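Local atomic coordinates of phosphotriesterase homology protein (Escherichia coli, PDB entry 1BF6), a protein that hydrolyses phosphorylated glyceryl acetates with the aid of two zinc ions, requiring the substrate's phosphate group, and also acts on aromatic acetates and propionates. Residues N40-T44 with R45-N49; A169-A173 with H174-L178; D190-D193 with N194-M198; A276-D279 with V280-E284. One frame throughout, in Å; residues are numbered along the deposited sequence.

Each of the four contacts is local, formed by two adjoining pieces of one continuous stretch, and they follow one another in series, none nesting in or crossing another. Contact 1 turns the end of helix 32-44 into strand 47-52 through a Schellman motif. Contact 2, on the opposite side of the chain's centre, ends helix 164-173 in a second Schellman motif ahead of strand 181-183. Contact 3 is the first turns of helix 192-200, which leads from strand 181-183 towards strand 204-207, and contact 4 lies within the C-terminal helix 275-289, about 15 Å from contact 1 between centres. Contacts 2 to 4 lie outside the strands of the TIM barrel, which holds the two zinc ions; contact 1 enters one.

Contact 1 (N40-T44 with R45-N49); sequences NDLMT and RGVRN
Leu42 lays its CB against CB of Val47, 3.8 Å apart, the two side chains meeting at a slant; compact aliphatic groups suit this buried corner, where a helix turns into a strand. The backbone makes the corner as a Schellman motif. Leu42 O accepts from Val47 N and, from the opposite face of its plane, from Arg45 N, while Gly46 N reaches Met43 O at 3.2 Å. Gly46 is the C-prime residue, and at its positive phi of 91° a CB would be jammed against the preceding carbonyl oxygen, so glycine fits. Thr44 turns OG1 back to Asp41 O (3.0 Å), giving the hydroxyl an acceptor within the last helical turn.

Arg48 starts away from the helix but is bent at chi2 (-67°), which brings its guanidinium back over the turn. Arg48 NH1 donates in the guanidinium plane to a lone pair of Met43 O at 2.9 Å, and also to Val47 O at 3.0 Å, while NH2 reaches the same Met43 O through a water. Met43 crosses this arginine at about a right angle, with CE over one guanidinium face. A leucine in place of Arg48 would probably leave Met43 O without its in-plane donor and its water poorly held.

Val47 and Leu42 both pack on Leu9 of strand 7-12, while Leu261 of helix 259-270 closes over Arg45 and Val47.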
loop_
_atom_site.group_PDB
_atom_site.type_symbol
_atom_site.label_atom_id
_atom_site.label_comp_id
_atom_site.label_asym_id
_atom_site.label_seq_id
_atom_site.Cartn_x
_atom_site.Cartn_y
_atom_site.Cartn_z
ATOM N N ASN A 40 6.805 1.718 17.574
ATOM C CA ASN A 40 7.195 2.712 18.575
ATOM C C ASN A 40 8.251 3.648 17.977
ATOM O O ASN A 40 8.220 4.857 18.215
ATOM C CB ASN A 40 7.744 2.044 19.839
ATOM C CG ASN A 40 6.664 1.381 20.673
ATOM O OD1 ASN A 40 6.940 0.465 21.450
ATOM N ND2 ASN A 40 5.438 1.853 20.539
ATOM N N ASP A 41 9.165 3.093 17.177
ATOM C CA ASP A 41 10.208 3.892 16.521
ATOM C C ASP A 41 9.553 4.864 15.533
ATOM O O ASP A 41 9.962 6.020 15.408
ATOM C CB ASP A 41 11.193 2.995 15.753
ATOM C CG ASP A 41 12.010 2.074 16.662
ATOM O OD1 ASP A 41 11.883 2.151 17.906
ATOM O OD2 ASP A 41 12.775 1.256 16.110
ATOM N N LEU A 42 8.553 4.373 14.806
ATOM C CA LEU A 42 7.839 5.211 13.853
ATOM C C LEU A 42 7.149 6.371 14.582
ATOM O O LEU A 42 7.183 7.507 14.112
ATOM C CB LEU A 42 6.790 4.393 13.087
ATOM C CG LEU A 42 7.242 3.461 11.963
ATOM C CD1 LEU A 42 6.004 2.764 11.381
ATOM C CD2 LEU A 42 7.983 4.231 10.884
ATOM N N MET A 43 6.541 6.067 15.724
ATOM C CA MET A 43 5.820 7.052 16.538
ATOM C C MET A 43 6.737 8.211 16.954
ATOM O O MET A 43 6.317 9.369 16.952
ATOM C CB MET A 43 5.233 6.381 17.796
ATOM C CG MET A 43 4.147 5.316 17.564
ATOM S SD MET A 43 2.539 6.016 17.226
ATOM C CE MET A 43 1.944 6.308 18.862
ATOM N N THR A 44 7.996 7.909 17.277
ATOM C CA THR A 44 8.940 8.960 17.693
ATOM C C THR A 44 9.287 9.933 16.551
ATOM O O THR A 44 9.671 11.084 16.794
ATOM C CB THR A 44 10.234 8.355 18.332
ATOM O OG1 THR A 44 11.155 8.008 17.290
ATOM C CG2 THR A 44 9.917 7.085 19.113
ATOM N N ARG A 45 9.124 9.483 15.311
ATOM C CA ARG A 45 9.414 10.311 14.145
ATOM C C ARG A 45 8.152 10.966 13.562
ATOM O O ARG A 45 8.158 11.406 12.409
ATOM C CB ARG A 45 10.084 9.491 13.043
ATOM C CG ARG A 45 11.307 8.718 13.454
ATOM C CD ARG A 45 12.520 9.599 13.659
ATOM N NE ARG A 45 13.652 8.763 14.040
ATOM C CZ ARG A 45 14.572 9.096 14.935
ATOM N NH1 ARG A 45 14.524 10.272 15.554
ATOM N NH2 ARG A 45 15.511 8.221 15.254
ATOM N N GLY A 46 7.071 10.961 14.337
ATOM C CA GLY A 46 5.834 11.606 13.909
ATOM C C GLY A 46 4.795 10.798 13.152
ATOM O O GLY A 46 3.777 11.348 12.716
ATOM N N VAL A 47 5.057 9.511 12.953
ATOM C CA VAL A 47 4.104 8.653 12.247
ATOM C C VAL A 47 2.968 8.289 13.180
ATOM O O VAL A 47 3.198 7.908 14.333
ATOM C CB VAL A 47 4.772 7.349 11.726
ATOM C CG1 VAL A 47 3.704 6.416 11.081
ATOM C CG2 VAL A 47 5.847 7.696 10.693
ATOM N N ARG A 48 1.738 8.387 12.682
ATOM C CA ARG A 48 0.577 8.044 13.487
ATOM C C ARG A 48 -0.301 6.959 12.834
ATOM O O ARG A 48 -1.007 6.242 13.536
ATOM C CB ARG A 48 -0.255 9.301 13.794
ATOM C CG ARG A 48 0.448 10.297 14.715
ATOM C CD ARG A 48 0.615 9.705 16.110
ATOM N NE ARG A 48 1.291 10.614 17.039
ATOM C CZ ARG A 48 2.607 10.645 17.253
ATOM N NH1 ARG A 48 3.426 9.820 16.609
ATOM N NH2 ARG A 48 3.107 11.518 18.110
ATOM N N ASN A 49 -0.199 6.820 11.512
ATOM C CA ASN A 49 -1.001 5.838 10.752
ATOM C C ASN A 49 -0.188 4.966 9.798
ATOM O O ASN A 49 0.743 5.440 9.149
ATOM C CB ASN A 49 -2.056 6.561 9.900
ATOM C CG ASN A 49 -2.725 7.702 10.639
ATOM O OD1 ASN A 49 -3.557 7.487 11.519
ATOM N ND2 ASN A 49 -2.329 8.925 10.308
HETATM O O HOH W 1 5.963 11.695 18.912
#

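Contact 2 (A169-A173 with H174-L178); sequences ALLQA and HGVDL
His174 and Leu170 cross at a slant, with the edge of the imidazole turned to the helix end. His174 ND1 donates to Leu170 O at 3.0 Å, the oxygen lying in the ring plane and the N-H angle a fairly straight 162°. His174 CE1 meanwhile rests 4.0 Å from Leu170 CD1. The ring gets there because CG stands beside the backbone N (chi1 -73°), which carries it back along the last turn. Histidine suits the place, as one ring supplies both a donor for a terminal carbonyl and carbon for the leucine.

This is the C-terminal end of a barrel helix, closed by a Schellman motif: Val176 N bonds to Leu171 O at 3.1 Å and Gly175 N to Gln172 O at 3.0 Å. Gly175, the C-prime residue, has a positive phi that a side chain would tolerate poorly. It also belongs, with Asp177, to the glucose-binding site.

Beyond the glycine the chain folds back on the helix. Val176 brings CB to 4.1 Å from Leu171 CB, and both side chains pack on Val181 of strand 181-183. Leu178 meets Gln172 at about a right angle: Leu178 CD2 touches Gln172 CB at 3.9 Å, and Leu178 CD1 lies equally far from Gln172 NE2. The Gln172 chain is extended, and NE2 makes a weak bond to a water that also accepts from Leu178 N at 2.9 Å.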
loop_
_atom_site.group_PDB
_atom_site.type_symbol
_atom_site.label_atom_id
_atom_site.label_comp_id
_atom_site.label_asym_id
_atom_site.label_seq_id
_atom_site.Cartn_x
_atom_site.Cartn_y
_atom_site.Cartn_z
ATOM N N ALA A 169 -7.561 2.506 -16.410
ATOM C CA ALA A 169 -8.525 2.445 -17.510
ATOM C C ALA A 169 -9.633 1.431 -17.183
ATOM O O ALA A 169 -10.816 1.688 -17.427
ATOM C CB ALA A 169 -7.820 2.059 -18.806
ATOM N N LEU A 170 -9.242 0.290 -16.616
ATOM C CA LEU A 170 -10.201 -0.751 -16.228
ATOM C C LEU A 170 -11.143 -0.249 -15.120
ATOM O O LEU A 170 -12.375 -0.396 -15.200
ATOM C CB LEU A 170 -9.458 -2.010 -15.753
ATOM C CG LEU A 170 -10.300 -3.242 -15.396
ATOM C CD1 LEU A 170 -11.071 -3.717 -16.633
ATOM C CD2 LEU A 170 -9.403 -4.364 -14.892
ATOM N N LEU A 171 -10.565 0.367 -14.094
ATOM C CA LEU A 171 -11.355 0.872 -12.984
ATOM C C LEU A 171 -12.299 2.000 -13.415
ATOM O O LEU A 171 -13.463 2.014 -13.031
ATOM C CB LEU A 171 -10.446 1.304 -11.831
ATOM C CG LEU A 171 -9.696 0.160 -11.135
ATOM C CD1 LEU A 171 -8.672 0.726 -10.157
ATOM C CD2 LEU A 171 -10.679 -0.756 -10.405
ATOM N N GLN A 172 -11.802 2.906 -14.248
ATOM C CA GLN A 172 -12.607 4.016 -14.747
ATOM C C GLN A 172 -13.746 3.529 -15.655
ATOM O O GLN A 172 -14.850 4.059 -15.603
ATOM C CB GLN A 172 -11.729 5.018 -15.487
ATOM C CG GLN A 172 -12.509 6.155 -16.111
ATOM C CD GLN A 172 -11.618 7.268 -16.594
ATOM O OE1 GLN A 172 -10.859 7.105 -17.550
ATOM N NE2 GLN A 172 -11.693 8.412 -15.923
ATOM N N ALA A 173 -13.478 2.516 -16.471
ATOM C CA ALA A 173 -14.501 1.955 -17.355
ATOM C C ALA A 173 -15.633 1.368 -16.501
ATOM O O ALA A 173 -16.776 1.234 -16.962
ATOM C CB ALA A 173 -13.896 0.874 -18.256
ATOM N N HIS A 174 -15.313 1.008 -15.261
ATOM C CA HIS A 174 -16.313 0.467 -14.361
ATOM C C HIS A 174 -16.876 1.477 -13.358
ATOM O O HIS A 174 -17.369 1.119 -12.289
ATOM C CB HIS A 174 -15.811 -0.819 -13.699
ATOM C CG HIS A 174 -15.785 -1.989 -14.635
ATOM N ND1 HIS A 174 -14.782 -2.174 -15.563
ATOM C CD2 HIS A 174 -16.685 -2.977 -14.853
ATOM C CE1 HIS A 174 -15.067 -3.219 -16.317
ATOM N NE2 HIS A 174 -16.217 -3.723 -15.907
ATOM N N GLY A 175 -16.805 2.754 -13.728
ATOM C CA GLY A 175 -17.365 3.815 -12.903
ATOM C C GLY A 175 -16.615 4.367 -11.711
ATOM O O GLY A 175 -17.189 5.147 -10.938
ATOM N N VAL A 176 -15.347 3.988 -11.546
ATOM C CA VAL A 176 -14.566 4.481 -10.414
ATOM C C VAL A 176 -13.954 5.858 -10.685
ATOM O O VAL A 176 -13.401 6.089 -11.759
ATOM C CB VAL A 176 -13.438 3.476 -10.032
ATOM C CG1 VAL A 176 -12.608 4.013 -8.870
ATOM C CG2 VAL A 176 -14.045 2.120 -9.675
ATOM N N ASP A 177 -14.133 6.778 -9.732
ATOM C CA ASP A 177 -13.564 8.133 -9.795
ATOM C C ASP A 177 -12.081 7.879 -9.484
ATOM O O ASP A 177 -11.758 7.484 -8.359
ATOM C CB ASP A 177 -14.182 8.995 -8.689
ATOM C CG ASP A 177 -13.694 10.446 -8.709
ATOM O OD1 ASP A 177 -12.529 10.706 -9.073
ATOM O OD2 ASP A 177 -14.486 11.341 -8.335
ATOM N N LEU A 178 -11.203 8.088 -10.469
ATOM C CA LEU A 178 -9.774 7.808 -10.295
ATOM C C LEU A 178 -9.058 8.523 -9.152
ATOM O O LEU A 178 -7.975 8.086 -8.732
ATOM C CB LEU A 178 -9.009 7.945 -11.617
ATOM C CG LEU A 178 -9.456 7.019 -12.761
ATOM C CD1 LEU A 178 -8.560 7.189 -13.972
ATOM C CD2 LEU A 178 -9.467 5.569 -12.306
HETATM O O HOH W 2 -12.085 9.567 -12.782
#

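Contact 3 (D190-D193 with N194-M198); sequences DNLD and NILKM
Asn191 turns its amide back over the first turn of helix 192-200, the helical arm of the beta-alpha-beta unit that runs from strand 181-183 to strand 204-207 in the barrel. It holds the N-cap position, yet its side chain makes no capping bond. With CG anti to the backbone N (chi1 -160°), the amide instead crosses the Asn194 side chain at about a right angle. The two amide planes stand 86° apart, and Asn191 ND2 makes a weak bond to Asn194 OD1, at 3.2 Å. Asn191 OD1, on the other branch of the amide, lies 4.0 Å from Ile195 CG1, and Asn191 O accepts from Ile195 N at 3.0 Å. Asparagine thus offers a compact polar group at a buried helix start, not far from the zinc ligand His185.

Leu192 follows, and its carbonyl takes the Leu196 N-H almost head-on. One turn apart, the two leucines pack, Leu192 CG to Leu196 CD1, at 3.9 Å, and both lie on Leu228 of helix 218-230; leucines suit this face, which packs on a neighbouring helix. Ile195 and Met198 pack instead on Val205 of strand 204-207.

On the exposed side, Asp193 O accepts from Lys197 N at 3.2 Å. The methylenes of that lysine run past the same oxygen. An acid in the first turn is likely to be favoured by the positive end of the helix dipole. Asp193 OD1 is 6.4 Å from Lys197 NZ, not in contact. A water completes the turn, accepting from Asn191 ND2 at 2.9 Å and from Asn194 N at 3.1 Å.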
loop_
_atom_site.group_PDB
_atom_site.type_symbol
_atom_site.label_atom_id
_atom_site.label_comp_id
_atom_site.label_asym_id
_atom_site.label_seq_id
_atom_site.Cartn_x
_atom_site.Cartn_y
_atom_site.Cartn_z
ATOM N N ASP A 190 12.664 3.481 -14.089
ATOM C CA ASP A 190 12.505 4.844 -14.597
ATOM C C ASP A 190 11.087 4.762 -15.145
ATOM O O ASP A 190 10.837 4.082 -16.139
ATOM C CB ASP A 190 13.520 5.142 -15.716
ATOM C CG ASP A 190 14.975 5.233 -15.202
ATOM O OD1 ASP A 190 15.190 5.251 -13.974
ATOM O OD2 ASP A 190 15.910 5.293 -16.037
ATOM N N ASN A 191 10.166 5.433 -14.466
ATOM C CA ASN A 191 8.748 5.345 -14.799
ATOM C C ASN A 191 8.041 6.710 -14.876
ATOM O O ASN A 191 6.819 6.789 -14.728
ATOM C CB ASN A 191 8.127 4.480 -13.684
ATOM C CG ASN A 191 6.789 3.849 -14.062
ATOM O OD1 ASN A 191 6.000 3.518 -13.178
ATOM N ND2 ASN A 191 6.559 3.627 -15.350
ATOM N N LEU A 192 8.790 7.774 -15.156
ATOM C CA LEU A 192 8.201 9.115 -15.202
ATOM C C LEU A 192 7.053 9.307 -16.192
ATOM O O LEU A 192 6.012 9.850 -15.831
ATOM C CB LEU A 192 9.279 10.185 -15.426
ATOM C CG LEU A 192 8.847 11.614 -15.104
ATOM C CD1 LEU A 192 8.353 11.710 -13.665
ATOM C CD2 LEU A 192 10.011 12.558 -15.337
ATOM N N ASP A 193 7.221 8.834 -17.422
ATOM C CA ASP A 193 6.172 9.001 -18.425
ATOM C C ASP A 193 4.846 8.453 -17.949
ATOM O O ASP A 193 3.855 9.181 -17.919
ATOM C CB ASP A 193 6.573 8.374 -19.755
ATOM C CG ASP A 193 7.730 9.102 -20.403
ATOM O OD1 ASP A 193 7.764 10.356 -20.337
ATOM O OD2 ASP A 193 8.615 8.425 -20.969
ATOM N N ASN A 194 4.848 7.197 -17.511
ATOM C CA ASN A 194 3.630 6.572 -17.017
ATOM C C ASN A 194 3.074 7.306 -15.798
ATOM O O ASN A 194 1.873 7.499 -15.687
ATOM C CB ASN A 194 3.880 5.112 -16.641
ATOM C CG ASN A 194 4.015 4.188 -17.849
ATOM O OD1 ASN A 194 4.471 3.054 -17.701
ATOM N ND2 ASN A 194 3.626 4.659 -19.035
ATOM N N ILE A 195 3.948 7.687 -14.868
ATOM C CA ILE A 195 3.512 8.377 -13.660
ATOM C C ILE A 195 2.799 9.692 -13.981
ATOM O O ILE A 195 1.762 9.993 -13.392
ATOM C CB ILE A 195 4.704 8.604 -12.673
ATOM C CG1 ILE A 195 5.111 7.276 -12.035
ATOM C CG2 ILE A 195 4.324 9.586 -11.564
ATOM C CD1 ILE A 195 6.329 7.380 -11.163
ATOM N N LEU A 196 3.346 10.462 -14.921
ATOM C CA LEU A 196 2.748 11.741 -15.307
ATOM C C LEU A 196 1.355 11.520 -15.912
ATOM O O LEU A 196 0.410 12.266 -15.626
ATOM C CB LEU A 196 3.658 12.474 -16.296
ATOM C CG LEU A 196 4.986 12.957 -15.702
ATOM C CD1 LEU A 196 5.849 13.538 -16.798
ATOM C CD2 LEU A 196 4.719 13.976 -14.605
ATOM N N LYS A 197 1.225 10.454 -16.699
ATOM C CA LYS A 197 -0.049 10.110 -17.321
ATOM C C LYS A 197 -1.059 9.686 -16.269
ATOM O O LYS A 197 -2.211 10.133 -16.295
ATOM C CB LYS A 197 0.149 9.019 -18.378
ATOM C CG LYS A 197 0.910 9.537 -19.593
ATOM C CD LYS A 197 1.213 8.460 -20.617
ATOM C CE LYS A 197 1.989 9.036 -21.790
ATOM N NZ LYS A 197 2.378 7.967 -22.753
ATOM N N MET A 198 -0.621 8.879 -15.305
ATOM C CA MET A 198 -1.515 8.427 -14.243
ATOM C C MET A 198 -2.029 9.600 -13.429
ATOM O O MET A 198 -3.225 9.680 -13.125
ATOM C CB MET A 198 -0.828 7.401 -13.328
ATOM C CG MET A 198 -0.518 6.084 -14.022
ATOM S SD MET A 198 0.162 4.850 -12.916
ATOM C CE MET A 198 1.892 5.121 -13.144
HETATM O O HOH W 3 7.150 5.158 -17.799
#

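Contact 4 (A276-D279 with V280-E284); sequences ADVD and VMLRE
Helix 275-289, the C-terminal helix of the chain, widens here into a pi-type turn that carries two residues of the glucose-binding site, Asp279 and Arg283. At the wide turn Asp279 O accepts twice: from Arg283 N at 2.9 Å, above its carbonyl plane, and from Glu284 N at 3.0 Å, within that plane.

The side chains of Asp279 and Arg283 lie side by side, pointing the same way. Asp279 OD2 lies 3.3 Å from Arg283 NH1, a weak hydrogen bond within a salt bridge; the carboxylate and guanidinium planes are 64° apart. A bend at chi3 (-60°) folds the arginine back towards the acid, whose OD1 is held by Tyr7 and Gln275. An alanine in place of Arg283 removes the guanidinium, and Asp279 OD2 would probably be left without this positive partner.

One turn apart, Val278 CG1 meets Leu282 CD1 at 3.8 Å, branched aliphatics suited to a buried face. On the outer side a water donates to both Ala276 O and Glu284 OE2.

Val278 and Leu282 pack against helix 259-270, Met281 lies on Val237 of strand 237-239, and Leu282 and Arg283 both rest on Tyr7 of strand 7-12.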
loop_
_atom_site.group_PDB
_atom_site.type_symbol
_atom_site.label_atom_id
_atom_site.label_comp_id
_atom_site.label_asym_id
_atom_site.label_seq_id
_atom_site.Cartn_x
_atom_site.Cartn_y
_atom_site.Cartn_z
ATOM N N ALA A 276 8.013 21.246 4.169
ATOM C CA ALA A 276 6.616 21.415 3.762
ATOM C C ALA A 276 6.339 20.455 2.604
ATOM O O ALA A 276 5.275 19.849 2.556
ATOM C CB ALA A 276 6.358 22.851 3.322
ATOM N N ASP A 277 7.281 20.363 1.660
ATOM C CA ASP A 277 7.169 19.447 0.510
ATOM C C ASP A 277 7.007 18.018 1.057
ATOM O O ASP A 277 6.167 17.245 0.589
ATOM C CB ASP A 277 8.440 19.456 -0.360
ATOM C CG ASP A 277 8.618 20.728 -1.179
ATOM O OD1 ASP A 277 7.622 21.371 -1.574
ATOM O OD2 ASP A 277 9.792 21.069 -1.452
ATOM N N VAL A 278 7.839 17.673 2.037
ATOM C CA VAL A 278 7.796 16.355 2.661
ATOM C C VAL A 278 6.435 16.115 3.325
ATOM O O VAL A 278 5.817 15.067 3.131
ATOM C CB VAL A 278 8.922 16.208 3.739
ATOM C CG1 VAL A 278 8.750 14.907 4.539
ATOM C CG2 VAL A 278 10.302 16.272 3.086
ATOM N N ASP A 279 5.953 17.109 4.074
ATOM C CA ASP A 279 4.679 16.988 4.786
ATOM C C ASP A 279 3.466 16.841 3.863
ATOM O O ASP A 279 2.459 16.265 4.257
ATOM C CB ASP A 279 4.496 18.133 5.804
ATOM C CG ASP A 279 5.482 18.041 6.984
ATOM O OD1 ASP A 279 6.246 17.052 7.063
ATOM O OD2 ASP A 279 5.484 18.948 7.847
ATOM N N VAL A 280 3.574 17.340 2.636
ATOM C CA VAL A 280 2.481 17.199 1.676
ATOM C C VAL A 280 2.318 15.696 1.380
ATOM O O VAL A 280 1.206 15.153 1.453
ATOM C CB VAL A 280 2.765 17.965 0.365
ATOM C CG1 VAL A 280 1.809 17.525 -0.738
ATOM C CG2 VAL A 280 2.600 19.456 0.593
ATOM N N MET A 281 3.438 15.019 1.116
ATOM C CA MET A 281 3.397 13.591 0.804
ATOM C C MET A 281 3.090 12.701 2.002
ATOM O O MET A 281 2.259 11.795 1.900
ATOM C CB MET A 281 4.701 13.146 0.134
ATOM C CG MET A 281 5.043 13.902 -1.153
ATOM S SD MET A 281 6.631 13.401 -1.867
ATOM C CE MET A 281 7.784 14.342 -0.859
ATOM N N LEU A 282 3.710 12.984 3.150
ATOM C CA LEU A 282 3.517 12.171 4.351
ATOM C C LEU A 282 2.312 12.440 5.244
ATOM O O LEU A 282 1.866 11.543 5.958
ATOM C CB LEU A 282 4.786 12.179 5.217
ATOM C CG LEU A 282 6.031 11.468 4.680
ATOM C CD1 LEU A 282 7.170 11.609 5.708
ATOM C CD2 LEU A 282 5.723 9.987 4.425
ATOM N N ARG A 283 1.806 13.672 5.247
ATOM C CA ARG A 283 0.672 13.998 6.100
ATOM C C ARG A 283 -0.565 14.481 5.348
ATOM O O ARG A 283 -1.649 13.924 5.526
ATOM C CB ARG A 283 1.068 15.038 7.164
ATOM C CG ARG A 283 -0.063 15.433 8.127
ATOM C CD ARG A 283 0.201 16.782 8.802
ATOM N NE ARG A 283 1.437 16.741 9.578
ATOM C CZ ARG A 283 2.413 17.651 9.536
ATOM N NH1 ARG A 283 2.322 18.727 8.755
ATOM N NH2 ARG A 283 3.521 17.446 10.241
ATOM N N GLU A 284 -0.407 15.506 4.512
ATOM C CA GLU A 284 -1.546 16.070 3.792
ATOM C C GLU A 284 -2.244 15.078 2.875
ATOM O O GLU A 284 -3.434 14.794 3.047
ATOM C CB GLU A 284 -1.134 17.307 3.004
ATOM C CG GLU A 284 -0.622 18.444 3.876
ATOM C CD GLU A 284 -0.539 19.773 3.130
ATOM O OE1 GLU A 284 -1.179 19.913 2.056
ATOM O OE2 GLU A 284 0.159 20.685 3.629
HETATM O O HOH W 4 3.081 20.796 3.632
#